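Local atomic coordinates of bifunctional protein PutA (PDB entry 5UR2), a protein that is a bifunctional flavoenzyme of proline catabolism, with a proline dehydrogenase barrel and an aldehyde dehydrogenase module that probably oxidises L-glutamate gamma-semialdehyde to L-glutamate using NAD+. Residues B[140-145]-B[404-409]; B[148-153]-B[760-765]; B[160-165]-B[195-200]; B[221-226]-B[259-264]. One frame throughout, in Å; residues are numbered along the deposited sequence.

Contact 1 of 4, residues B[140-145]-B[404-409]; sequences FTVDIL and APVGEL
Phe140 meets Ala404 through its CB, 4.4 Å from Ala404 CB, while its ring turns away from the neighbouring strand. The backbone N of Val142 lies in plane at the edge of that ring, and Leu130 and Leu169 touch the Phe140 side chain from helices 123-135 and 152-173. Beyond Phe140 the two strands run parallel, in register from Val142 with Ala404 to Ile144 with Val406. Four backbone bonds join them. Ala404 N gives to Thr141 O (2.8 Å) and Val406 N to Asp143 O (2.9 Å). In return Ala404 O accepts from Asp143 N at 3.1 Å, with the donor 41° out of the carbonyl plane, and Val406 O takes the N-H of Leu145 at 2.7 Å. CA-H groups of Val142, Pro405 and Ile144 add contacts to carbonyl oxygens of this set.

Val142 CG1, set anti to the backbone N (chi1 173°), meets Val406 CG2 at 3.7 Å, the two side chains crossing obliquely. On the other face, Leu145 lies alongside Pro405 and points the same way, its CD1 3.8 Å from Pro405 CB. A water accepts from Glu408 N and donates to Leu145 O, bridging the two segments beyond Val406.

This pairing of the first strand with the eighth closes the parallel barrel of the proline dehydrogenase domain. Val142, Ala404 and Val406 face outward, against Leu130 and Pro123 of helix 123-135 and Leu165 and Leu169 of helix 152-173. Thr141 turns into the barrel, hydrogen-bonded to Asn194 and Ser196 of the second strand.

Contact 2 of 4, residues B[148-153]-B[760-765]; sequences ATLSEK and DLDEAV
Asp762 and Leu150 carry the contact, each with CG anti to its carbonyl carbon and beside the backbone N (chi1 -76° in Asp762). In Asp762 this setting swings the carboxylate off the first turn of helix 761-773 towards Ala148. Leu150, whose chain then continues extended, pushes CD1 against the same helix.

Ala148 N donates to Asp762 OD2 at 3.1 Å. The bond is almost straight, 174° at the hydrogen, but the donor stands above the carboxylate plane, 39° out of it. Ala148 CB rests beside the same group, 3.4 Å from Asp762 OD1, and this second oxygen is paired in a salt bridge with Arg799. One carboxylate is thus shared by a loop N-H and a cation, and Arg799 probably favours its charged form.

The contact spans two catalytic modules: the loop after the first strand of the proline dehydrogenase barrel touches the start of a helix in the aldehyde dehydrogenase family region. Leu150 CD1 packs 3.9 Å from Val765 CB, the Leu150 and Val765 side chains crossing at a slant, and also lies 3.5 Å from the backbone O of Asp762.

Asp760 occupies the N-cap of helix 761-773, its OD1 accepting weak bonds from Asp762 N and Glu763 N. Its OD2 forms a salt bridge with Arg977 of the second subunit. Helix 790-806 adjoins both segments, placing Arg799 on Leu150 and Thr803 on Val765.

Contact 3 of 4, residues B[160-165]-B[195-200]; sequences NKYMEL and VSVKMT. With P5F (N-propargylglycine-modified flavin adenine dinucleotide), chain F.
Tyr162 reaches from helix 152-173 to the backbone of the second barrel strand, where its OH donates to Ser196 O at 2.6 Å. The hydroxyl lies in the carbonyl plane, at a C=O...O angle of 151°, and the same OH accepts from Ile144 N of the first strand. One bond given and one accepted, to adjacent strands, hold the buried phenol oxygen and fix the ring's position. Beside it Val197 slides past in the opposite direction: with CG2 anti to the carbonyl carbon, that methyl comes to 3.6 Å from Tyr162 CE1, obliquely to the ring.

The packing slackens towards Val195. Val195 CG2 stands at the ring edge, 4.4 Å from Tyr162 CD1, and Leu165 CD2 lies 4.0 Å from Val195 CG1. Away from the strand Glu164 is exposed to solvent, and Lys161 lies exposed on the helix flank. The contact is helix-on-sheet packing of the beta-alpha barrel, the helix running almost antiparallel to the strand at 167°.

Next along the segment, Lys198 bends at chi2 (84°) and heads away from the helix to the flavin, its NZ hydrogen-bonded to Tyr403 OH. Lys198 NZ is covalently bound to P5F C23 at 1.4 Å, and three linker carbons connect it to flavin N5. This cross-link locks lysine and cofactor together, as expected of mechanism-based inactivation by N-propargylglycine, and is consistent with the lysine amine attacking an activated species carried on N5.

Contact 4 of 4, residues B[221-226]-B[259-264]; sequences RLRPVF and EPEFKN
Charge pairing comes first: Arg223 grips the carboxylate of Glu259 side-on in a two-point salt bridge. Arg223 NE donates to Glu259 OE1 at 3.0 Å and Arg223 NH2 to Glu259 OE2 at 2.8 Å, both nearly straight. Each oxygen uses its syn lone pair, and the guanidinium and carboxylate planes lie only 15° apart, so the two groups meet edge to edge. The arginine chain, leaving with CG anti to the backbone N (chi1 -173°), bends at chi3 to present this edge. Its NH1 has a second acidic partner in Asp220. Glu261 is a more distant neighbour: its OE2 lies 4.4 Å from Arg223 NE, beyond a salt bridge, and its OE1 pairs with Arg227.

In the proline dehydrogenase barrel, helix 211-232 follows the second strand, and 259-264 is the loop leading from helix 246-257 towards the fourth strand. The contact therefore joins helix 211-232 to the loop that follows the next outer helix.

Apolar packing centres on Phe262. Glu261 CG sits over the centre of one ring face, 3.5 Å above its plane, while Arg223 CG lies in plane at the edge, 3.9 Å from Phe262 CE2. Further round, Phe262 CE1 approaches Phe226 CB at 4.0 Å. The Phe226 ring itself leads away towards the barrel strands, where it stacks with Phe268, next to Leu256 and Ile257 of helix 246-257.

Overall arrangement
Contacts 1, 3 and 4 belong to the proline dehydrogenase barrel. Contacts 1 and 3 have centres 10 Å apart and meet directly, with Val142 O 2.8 Å from Ser196 N on the adjoining strand. Contact 4 lies 14 Å from contact 3, between centres, and touches it where Met163 and Val197 pack on helix 211-232. Contact 2, at the junction with the aldehyde dehydrogenase module, has its centre about 28 Å from that of contact 4, yet Glu152 OE1 and Arg221 NH1 form a salt bridge between them at 2.8 Å. The modified flavin is bonded to contact 3, about 5 Å from the Thr141 side chain and about 14 Å from that of Ala148.

Contact 1 of 4, residues B[140-145]-B[404-409]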
# COMPACT_ATOMS: atom_id res chain seq x y z
N PHE B 140 -55.64 15.59 -24.18
CA PHE B 140 -54.31 15.06 -24.39
C PHE B 140 -53.33 16.21 -24.56
O PHE B 140 -53.71 17.34 -24.84
CB PHE B 140 -54.27 14.15 -25.63
CG PHE B 140 -54.54 14.89 -26.93
CD1 PHE B 140 -53.51 15.55 -27.61
CD2 PHE B 140 -55.83 14.94 -27.47
CE1 PHE B 140 -53.76 16.24 -28.80
CE2 PHE B 140 -56.09 15.63 -28.65
CZ PHE B 140 -55.06 16.27 -29.32
N THR B 141 -52.04 15.88 -24.41
CA THR B 141 -50.97 16.73 -24.92
C THR B 141 -50.00 15.80 -25.62
O THR B 141 -49.60 14.78 -25.04
CB THR B 141 -50.29 17.56 -23.83
OG1 THR B 141 -49.30 18.41 -24.43
CG2 THR B 141 -49.63 16.69 -22.75
N VAL B 142 -49.68 16.10 -26.90
CA VAL B 142 -48.85 15.21 -27.71
C VAL B 142 -47.38 15.60 -27.58
O VAL B 142 -47.02 16.78 -27.65
CB VAL B 142 -49.30 15.23 -29.19
CG1 VAL B 142 -48.32 14.44 -30.02
CG2 VAL B 142 -50.67 14.62 -29.32
N ASP B 143 -46.52 14.59 -27.41
CA ASP B 143 -45.08 14.81 -27.35
C ASP B 143 -44.38 13.83 -28.27
O ASP B 143 -44.69 12.63 -28.26
CB ASP B 143 -44.54 14.68 -25.93
CG ASP B 143 -43.03 14.87 -25.85
OD1 ASP B 143 -42.56 16.03 -25.94
OD2 ASP B 143 -42.32 13.86 -25.72
N ILE B 144 -43.44 14.33 -29.07
CA ILE B 144 -42.69 13.50 -30.01
C ILE B 144 -41.43 12.99 -29.32
O ILE B 144 -40.50 13.76 -29.07
CB ILE B 144 -42.36 14.27 -31.29
CG1 ILE B 144 -43.65 14.79 -31.91
CG2 ILE B 144 -41.63 13.36 -32.28
CD1 ILE B 144 -43.43 15.74 -33.06
N LEU B 145 -41.38 11.69 -29.05
CA LEU B 145 -40.19 11.07 -28.51
C LEU B 145 -39.08 11.07 -29.55
O LEU B 145 -39.32 11.01 -30.76
CB LEU B 145 -40.47 9.63 -28.11
CG LEU B 145 -41.58 9.42 -27.09
CD1 LEU B 145 -42.07 7.99 -27.15
CD2 LEU B 145 -41.04 9.76 -25.72
N ALA B 404 -49.34 12.24 -24.00
CA ALA B 404 -49.50 11.31 -25.11
C ALA B 404 -48.20 11.18 -25.89
O ALA B 404 -47.96 11.93 -26.85
CB ALA B 404 -50.64 11.77 -26.02
N PRO B 405 -47.32 10.26 -25.51
CA PRO B 405 -46.07 10.11 -26.25
C PRO B 405 -46.33 9.46 -27.60
O PRO B 405 -47.17 8.56 -27.73
CB PRO B 405 -45.22 9.20 -25.35
CG PRO B 405 -45.97 9.10 -24.04
CD PRO B 405 -47.41 9.31 -24.39
N VAL B 406 -45.58 9.93 -28.59
CA VAL B 406 -45.59 9.42 -29.95
C VAL B 406 -44.13 9.21 -30.35
O VAL B 406 -43.31 10.10 -30.14
CB VAL B 406 -46.25 10.42 -30.92
CG1 VAL B 406 -46.28 9.88 -32.32
CG2 VAL B 406 -47.66 10.78 -30.45
N GLY B 407 -43.81 8.05 -30.92
CA GLY B 407 -42.45 7.88 -31.38
C GLY B 407 -42.07 6.45 -31.69
O GLY B 407 -42.84 5.50 -31.47
N GLU B 408 -40.85 6.32 -32.20
CA GLU B 408 -40.31 5.07 -32.71
C GLU B 408 -39.89 4.15 -31.56
O GLU B 408 -39.81 4.55 -30.40
CB GLU B 408 -39.12 5.35 -33.64
CG GLU B 408 -39.48 6.11 -34.92
CD GLU B 408 -40.12 5.24 -36.00
OE1 GLU B 408 -40.35 4.03 -35.77
OE2 GLU B 408 -40.41 5.79 -37.09
N LEU B 409 -39.60 2.89 -31.93
CA LEU B 409 -39.35 1.84 -30.95
C LEU B 409 -38.17 2.17 -30.04
O LEU B 409 -38.20 1.85 -28.84
CB LEU B 409 -39.13 0.51 -31.67
O HOH W 1 -39.52 9.18 -32.56

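Contact 2 of 4, residues B[148-153]-B[760-765]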
# COMPACT_ATOMS: atom_id res chain seq x y z
N ALA B 148 -31.33 11.62 -28.47
CA ALA B 148 -30.67 12.89 -28.20
C ALA B 148 -30.43 13.65 -29.50
O ALA B 148 -30.11 13.06 -30.53
CB ALA B 148 -29.35 12.66 -27.47
N THR B 149 -30.65 14.96 -29.45
CA THR B 149 -30.27 15.83 -30.55
C THR B 149 -28.77 16.12 -30.40
O THR B 149 -28.37 16.98 -29.61
CB THR B 149 -31.08 17.12 -30.56
OG1 THR B 149 -32.43 16.83 -30.96
CG2 THR B 149 -30.49 18.14 -31.55
N LEU B 150 -27.96 15.40 -31.16
CA LEU B 150 -26.51 15.56 -31.16
C LEU B 150 -26.00 16.38 -32.33
O LEU B 150 -24.86 16.86 -32.28
CB LEU B 150 -25.83 14.19 -31.18
CG LEU B 150 -26.04 13.34 -29.92
CD1 LEU B 150 -25.32 12.02 -30.02
CD2 LEU B 150 -25.58 14.11 -28.71
N SER B 151 -26.79 16.54 -33.39
CA SER B 151 -26.34 17.24 -34.58
C SER B 151 -27.39 18.26 -35.02
O SER B 151 -28.57 18.17 -34.64
CB SER B 151 -26.07 16.26 -35.72
OG SER B 151 -27.31 15.72 -36.15
N GLU B 152 -26.97 19.20 -35.87
CA GLU B 152 -27.92 20.17 -36.39
C GLU B 152 -28.92 19.54 -37.36
O GLU B 152 -30.06 20.00 -37.45
CB GLU B 152 -27.19 21.35 -37.03
CG GLU B 152 -26.65 22.30 -35.97
CD GLU B 152 -27.69 22.68 -34.93
OE1 GLU B 152 -28.60 23.46 -35.27
OE2 GLU B 152 -27.60 22.21 -33.77
N LYS B 153 -28.52 18.48 -38.08
CA LYS B 153 -29.50 17.75 -38.88
C LYS B 153 -30.62 17.20 -38.01
O LYS B 153 -31.81 17.31 -38.35
CB LYS B 153 -28.85 16.61 -39.65
CG LYS B 153 -29.88 15.81 -40.47
CD LYS B 153 -29.27 14.75 -41.35
CE LYS B 153 -30.37 13.85 -41.91
NZ LYS B 153 -29.85 12.53 -42.37
N ASP B 760 -25.14 2.09 -27.47
CA ASP B 760 -26.05 3.23 -27.37
C ASP B 760 -25.43 4.38 -28.15
O ASP B 760 -24.44 4.97 -27.70
CB ASP B 760 -26.25 3.60 -25.90
CG ASP B 760 -27.29 4.71 -25.69
OD1 ASP B 760 -27.33 5.68 -26.48
OD2 ASP B 760 -28.06 4.62 -24.70
N LEU B 761 -25.99 4.69 -29.32
CA LEU B 761 -25.33 5.63 -30.22
C LEU B 761 -25.34 7.07 -29.70
O LEU B 761 -24.45 7.85 -30.04
CB LEU B 761 -25.95 5.53 -31.61
CG LEU B 761 -25.71 4.13 -32.21
CD1 LEU B 761 -26.27 3.97 -33.61
CD2 LEU B 761 -24.22 3.86 -32.24
N ASP B 762 -26.31 7.43 -28.86
CA ASP B 762 -26.26 8.74 -28.19
C ASP B 762 -24.99 8.87 -27.36
O ASP B 762 -24.24 9.85 -27.49
CB ASP B 762 -27.49 8.94 -27.29
CG ASP B 762 -28.76 9.27 -28.06
OD1 ASP B 762 -28.68 9.78 -29.20
OD2 ASP B 762 -29.85 9.03 -27.50
N GLU B 763 -24.73 7.89 -26.49
CA GLU B 763 -23.54 7.95 -25.66
C GLU B 763 -22.28 7.83 -26.51
O GLU B 763 -21.30 8.56 -26.30
CB GLU B 763 -23.57 6.83 -24.61
CG GLU B 763 -24.85 6.71 -23.81
CD GLU B 763 -24.84 7.49 -22.53
OE1 GLU B 763 -23.74 7.75 -22.00
OE2 GLU B 763 -25.93 7.85 -22.05
N ALA B 764 -22.29 6.91 -27.48
CA ALA B 764 -21.08 6.62 -28.24
C ALA B 764 -20.61 7.83 -29.03
O ALA B 764 -19.43 8.20 -28.98
CB ALA B 764 -21.30 5.42 -29.16
N VAL B 765 -21.53 8.48 -29.76
CA VAL B 765 -21.14 9.63 -30.58
C VAL B 765 -20.64 10.77 -29.70
O VAL B 765 -19.59 11.37 -29.96
CB VAL B 765 -22.30 10.09 -31.48
CG1 VAL B 765 -21.95 11.44 -32.13
CG2 VAL B 765 -22.55 9.06 -32.56

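Contact 3 of 4, residues B[160-165]-B[195-200]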
# COMPACT_ATOMS: atom_id res chain seq x y z
N ASN B 160 -38.93 20.20 -37.78
CA ASN B 160 -39.88 19.91 -38.84
C ASN B 160 -40.98 18.98 -38.35
O ASN B 160 -42.15 19.17 -38.70
CB ASN B 160 -39.15 19.31 -40.04
CG ASN B 160 -38.25 20.31 -40.74
OD1 ASN B 160 -38.47 21.52 -40.64
ND2 ASN B 160 -37.22 19.82 -41.41
N LYS B 161 -40.63 17.99 -37.53
CA LYS B 161 -41.65 17.10 -36.97
C LYS B 161 -42.72 17.88 -36.22
O LYS B 161 -43.91 17.61 -36.38
CB LYS B 161 -41.02 16.06 -36.05
CG LYS B 161 -40.43 14.87 -36.75
CD LYS B 161 -39.99 13.84 -35.73
CE LYS B 161 -39.36 12.63 -36.40
NZ LYS B 161 -39.12 11.51 -35.43
N TYR B 162 -42.31 18.87 -35.42
CA TYR B 162 -43.29 19.63 -34.65
C TYR B 162 -44.13 20.53 -35.55
O TYR B 162 -45.36 20.57 -35.40
CB TYR B 162 -42.60 20.44 -33.56
CG TYR B 162 -42.56 19.63 -32.31
CD1 TYR B 162 -43.62 19.67 -31.41
CD2 TYR B 162 -41.51 18.76 -32.06
CE1 TYR B 162 -43.61 18.88 -30.29
CE2 TYR B 162 -41.51 17.98 -30.94
CZ TYR B 162 -42.56 18.04 -30.05
OH TYR B 162 -42.54 17.26 -28.93
N MET B 163 -43.51 21.21 -36.51
CA MET B 163 -44.27 22.04 -37.43
C MET B 163 -45.32 21.22 -38.17
O MET B 163 -46.47 21.66 -38.32
CB MET B 163 -43.34 22.73 -38.43
CG MET B 163 -42.30 23.71 -37.84
SD MET B 163 -42.99 25.18 -37.05
CE MET B 163 -43.45 26.20 -38.45
N GLU B 164 -44.95 20.02 -38.63
CA GLU B 164 -45.93 19.17 -39.31
C GLU B 164 -47.00 18.67 -38.35
O GLU B 164 -48.18 18.62 -38.71
CB GLU B 164 -45.23 17.98 -39.98
CG GLU B 164 -44.40 18.34 -41.20
CD GLU B 164 -43.31 17.32 -41.48
OE1 GLU B 164 -43.33 16.25 -40.83
OE2 GLU B 164 -42.44 17.59 -42.34
N LEU B 165 -46.60 18.30 -37.13
CA LEU B 165 -47.58 17.81 -36.15
C LEU B 165 -48.63 18.87 -35.86
O LEU B 165 -49.83 18.57 -35.87
CB LEU B 165 -46.89 17.38 -34.85
CG LEU B 165 -47.87 17.01 -33.73
CD1 LEU B 165 -48.66 15.77 -34.09
CD2 LEU B 165 -47.16 16.79 -32.40
N VAL B 195 -49.73 20.51 -27.69
CA VAL B 195 -48.48 19.80 -27.95
C VAL B 195 -47.44 20.25 -26.93
O VAL B 195 -47.45 21.39 -26.46
CB VAL B 195 -47.96 19.98 -29.40
CG1 VAL B 195 -49.05 19.68 -30.41
CG2 VAL B 195 -47.32 21.35 -29.63
N SER B 196 -46.56 19.32 -26.57
CA SER B 196 -45.46 19.54 -25.64
C SER B 196 -44.15 19.42 -26.40
O SER B 196 -43.99 18.51 -27.21
CB SER B 196 -45.47 18.55 -24.48
OG SER B 196 -46.60 18.76 -23.65
N VAL B 197 -43.23 20.33 -26.09
CA VAL B 197 -41.96 20.50 -26.78
C VAL B 197 -40.77 20.38 -25.82
O VAL B 197 -40.78 20.98 -24.74
CB VAL B 197 -41.92 21.86 -27.50
CG1 VAL B 197 -40.60 22.05 -28.24
CG2 VAL B 197 -43.09 21.98 -28.47
N LYS B 198 -39.74 19.65 -26.24
CA LYS B 198 -38.52 19.49 -25.44
C LYS B 198 -37.52 20.47 -26.00
O LYS B 198 -37.14 20.39 -27.20
CB LYS B 198 -38.01 18.04 -25.45
CG LYS B 198 -38.06 17.19 -24.18
CD LYS B 198 -39.30 16.44 -23.76
CE LYS B 198 -39.49 16.16 -22.27
NZ LYS B 198 -40.71 15.50 -21.80
N MET B 199 -37.07 21.42 -25.18
CA MET B 199 -36.24 22.51 -25.67
C MET B 199 -34.90 22.05 -26.26
O MET B 199 -34.54 22.45 -27.36
CB MET B 199 -35.96 23.53 -24.55
CG MET B 199 -35.28 24.80 -25.06
SD MET B 199 -34.78 25.96 -23.78
CE MET B 199 -33.49 25.03 -22.94
N THR B 200 -34.15 21.22 -25.53
CA THR B 200 -32.83 20.85 -26.04
C THR B 200 -32.89 19.99 -27.29
O THR B 200 -31.86 19.81 -27.94
CB THR B 200 -32.04 20.12 -24.97
OG1 THR B 200 -32.63 18.83 -24.74
CG2 THR B 200 -32.06 20.96 -23.70
PA P5F F . -45.37 10.37 -6.53
O1A P5F F . -46.36 11.01 -5.50
O2A P5F F . -44.99 8.99 -6.32
O5B P5F F . -44.02 11.02 -6.59
C5B P5F F . -42.85 10.44 -7.15
C4B P5F F . -41.80 11.54 -7.34
O4B P5F F . -41.22 11.98 -6.14
C3B P5F F . -40.62 11.21 -8.21
O3B P5F F . -40.92 11.25 -9.55
C2B P5F F . -39.64 12.24 -7.82
O2B P5F F . -39.92 13.42 -8.49
C1B P5F F . -39.91 12.42 -6.37
N9A P5F F . -39.03 11.68 -5.50
C8A P5F F . -38.82 10.30 -5.47
N7A P5F F . -37.95 10.03 -4.50
C5A P5F F . -37.57 11.20 -3.85
C6A P5F F . -36.70 11.52 -2.81
N6A P5F F . -35.96 10.49 -2.13
N1A P5F F . -36.53 12.79 -2.42
C2A P5F F . -37.20 13.80 -3.02
N3A P5F F . -38.04 13.52 -4.06
C4A P5F F . -38.25 12.27 -4.49
N1 P5F F . -41.18 15.47 -15.07
C2 P5F F . -40.18 16.46 -15.38
O2 P5F F . -39.08 16.56 -14.56
N3 P5F F . -40.34 17.34 -16.50
C4 P5F F . -41.46 17.26 -17.36
O4 P5F F . -41.55 18.15 -18.44
C4X P5F F . -42.51 16.20 -17.04
N5 P5F F . -43.64 15.95 -17.93
C5X P5F F . -44.79 15.24 -17.33
C6 P5F F . -46.15 15.41 -17.92
C7 P5F F . -47.27 14.80 -17.29
C7M P5F F . -48.65 14.98 -17.90
C8 P5F F . -47.11 14.04 -16.10
C8M P5F F . -48.28 13.39 -15.40
C9 P5F F . -45.82 13.89 -15.53
C9A P5F F . -44.64 14.51 -16.18
N10 P5F F . -43.31 14.37 -15.58
C10 P5F F . -42.34 15.36 -15.93
C1' P5F F . -43.02 13.38 -14.51
C2' P5F F . -43.41 13.89 -13.12
O2' P5F F . -42.57 14.92 -12.78
C3' P5F F . -43.38 12.83 -12.02
O3' P5F F . -42.09 12.36 -11.89
C4' P5F F . -44.28 11.62 -12.26
O4' P5F F . -45.35 12.06 -13.03
C5' P5F F . -44.72 10.86 -10.99
O5' P5F F . -45.03 11.70 -9.90
P P5F F . -46.27 11.49 -8.88
O1P P5F F . -46.88 12.77 -8.19
O2P P5F F . -47.22 10.61 -9.77
O3P P5F F . -45.77 10.23 -7.95
C21 P5F F . -42.18 14.99 -19.88
C22 P5F F . -42.99 15.55 -18.95
C23 P5F F . -41.03 15.79 -20.52

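Contact 4 of 4, residues B[221-226]-B[259-264]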
# COMPACT_ATOMS: atom_id res chain seq x y z
N ARG B 221 -35.22 28.98 -32.41
CA ARG B 221 -35.73 27.69 -32.87
C ARG B 221 -37.14 27.43 -32.36
O ARG B 221 -37.94 26.81 -33.06
CB ARG B 221 -34.79 26.57 -32.43
CG ARG B 221 -33.33 26.77 -32.83
CD ARG B 221 -33.09 26.46 -34.29
NE ARG B 221 -31.72 26.78 -34.72
CZ ARG B 221 -30.69 25.94 -34.69
NH1 ARG B 221 -30.83 24.70 -34.24
NH2 ARG B 221 -29.50 26.34 -35.13
N LEU B 222 -37.45 27.93 -31.15
CA LEU B 222 -38.79 27.77 -30.57
C LEU B 222 -39.80 28.70 -31.22
O LEU B 222 -40.98 28.33 -31.37
CB LEU B 222 -38.77 28.04 -29.07
CG LEU B 222 -38.96 26.86 -28.13
CD1 LEU B 222 -39.21 27.37 -26.71
CD2 LEU B 222 -40.11 26.01 -28.61
N ARG B 223 -39.37 29.89 -31.60
CA ARG B 223 -40.30 30.92 -32.07
C ARG B 223 -41.23 30.44 -33.18
O ARG B 223 -42.44 30.66 -33.05
CB ARG B 223 -39.50 32.16 -32.51
CG ARG B 223 -40.38 33.37 -32.87
CD ARG B 223 -39.54 34.63 -33.12
NE ARG B 223 -38.85 35.11 -31.92
CZ ARG B 223 -37.54 34.98 -31.69
NH1 ARG B 223 -36.74 34.37 -32.56
NH2 ARG B 223 -37.04 35.47 -30.57
N PRO B 224 -40.78 29.78 -34.25
CA PRO B 224 -41.75 29.34 -35.28
C PRO B 224 -42.75 28.31 -34.77
O PRO B 224 -43.89 28.28 -35.26
CB PRO B 224 -40.86 28.73 -36.38
CG PRO B 224 -39.46 29.15 -36.05
CD PRO B 224 -39.41 29.37 -34.59
N VAL B 225 -42.36 27.46 -33.80
CA VAL B 225 -43.29 26.49 -33.23
C VAL B 225 -44.35 27.21 -32.41
O VAL B 225 -45.55 26.93 -32.52
CB VAL B 225 -42.56 25.44 -32.38
CG1 VAL B 225 -43.56 24.42 -31.85
CG2 VAL B 225 -41.46 24.77 -33.15
N PHE B 226 -43.92 28.13 -31.54
CA PHE B 226 -44.88 28.92 -30.78
C PHE B 226 -45.76 29.74 -31.71
O PHE B 226 -46.97 29.87 -31.47
CB PHE B 226 -44.16 29.84 -29.80
CG PHE B 226 -43.84 29.20 -28.49
CD1 PHE B 226 -43.32 27.91 -28.44
CD2 PHE B 226 -44.06 29.87 -27.29
CE1 PHE B 226 -43.02 27.31 -27.22
CE2 PHE B 226 -43.77 29.27 -26.07
CZ PHE B 226 -43.24 27.99 -26.04
N GLU B 259 -42.58 38.65 -26.00
CA GLU B 259 -42.35 39.39 -27.23
C GLU B 259 -43.68 39.92 -27.80
O GLU B 259 -44.74 39.32 -27.58
CB GLU B 259 -41.64 38.52 -28.26
CG GLU B 259 -40.24 38.08 -27.82
CD GLU B 259 -39.58 37.13 -28.81
OE1 GLU B 259 -40.20 36.80 -29.86
OE2 GLU B 259 -38.43 36.70 -28.54
N PRO B 260 -43.65 41.05 -28.52
CA PRO B 260 -44.90 41.67 -29.00
C PRO B 260 -45.90 40.73 -29.66
O PRO B 260 -47.09 40.75 -29.33
CB PRO B 260 -44.39 42.72 -30.00
CG PRO B 260 -43.06 43.11 -29.48
CD PRO B 260 -42.46 41.86 -28.88
N GLU B 261 -45.44 39.86 -30.56
CA GLU B 261 -46.38 39.01 -31.29
C GLU B 261 -47.00 37.94 -30.40
O GLU B 261 -47.99 37.33 -30.81
CB GLU B 261 -45.67 38.37 -32.49
CG GLU B 261 -44.69 37.24 -32.11
CD GLU B 261 -44.05 36.57 -33.32
OE1 GLU B 261 -44.79 36.14 -34.24
OE2 GLU B 261 -42.81 36.46 -33.35
N PHE B 262 -46.44 37.67 -29.21
CA PHE B 262 -46.94 36.60 -28.35
C PHE B 262 -47.60 37.07 -27.06
O PHE B 262 -48.28 36.26 -26.42
CB PHE B 262 -45.80 35.65 -27.95
CG PHE B 262 -45.15 34.95 -29.11
CD1 PHE B 262 -45.88 34.12 -29.94
CD2 PHE B 262 -43.80 35.12 -29.35
CE1 PHE B 262 -45.26 33.46 -31.00
CE2 PHE B 262 -43.18 34.48 -30.41
CZ PHE B 262 -43.92 33.64 -31.24
N LYS B 263 -47.41 38.32 -26.65
CA LYS B 263 -47.72 38.68 -25.26
C LYS B 263 -49.21 38.60 -24.93
O LYS B 263 -49.56 38.76 -23.76
CB LYS B 263 -47.13 40.04 -24.89
CG LYS B 263 -47.77 41.28 -25.50
CD LYS B 263 -46.83 42.48 -25.31
CE LYS B 263 -46.07 42.40 -23.99
NZ LYS B 263 -44.93 43.36 -23.92
N ASN B 264 -50.09 38.42 -25.92
CA ASN B 264 -51.53 38.37 -25.68
C ASN B 264 -52.10 36.96 -25.74
O ASN B 264 -53.30 36.78 -25.56
CB ASN B 264 -52.24 39.24 -26.72
CG ASN B 264 -51.88 40.69 -26.58
OD1 ASN B 264 -52.05 41.30 -25.52
ND2 ASN B 264 -51.29 41.24 -27.63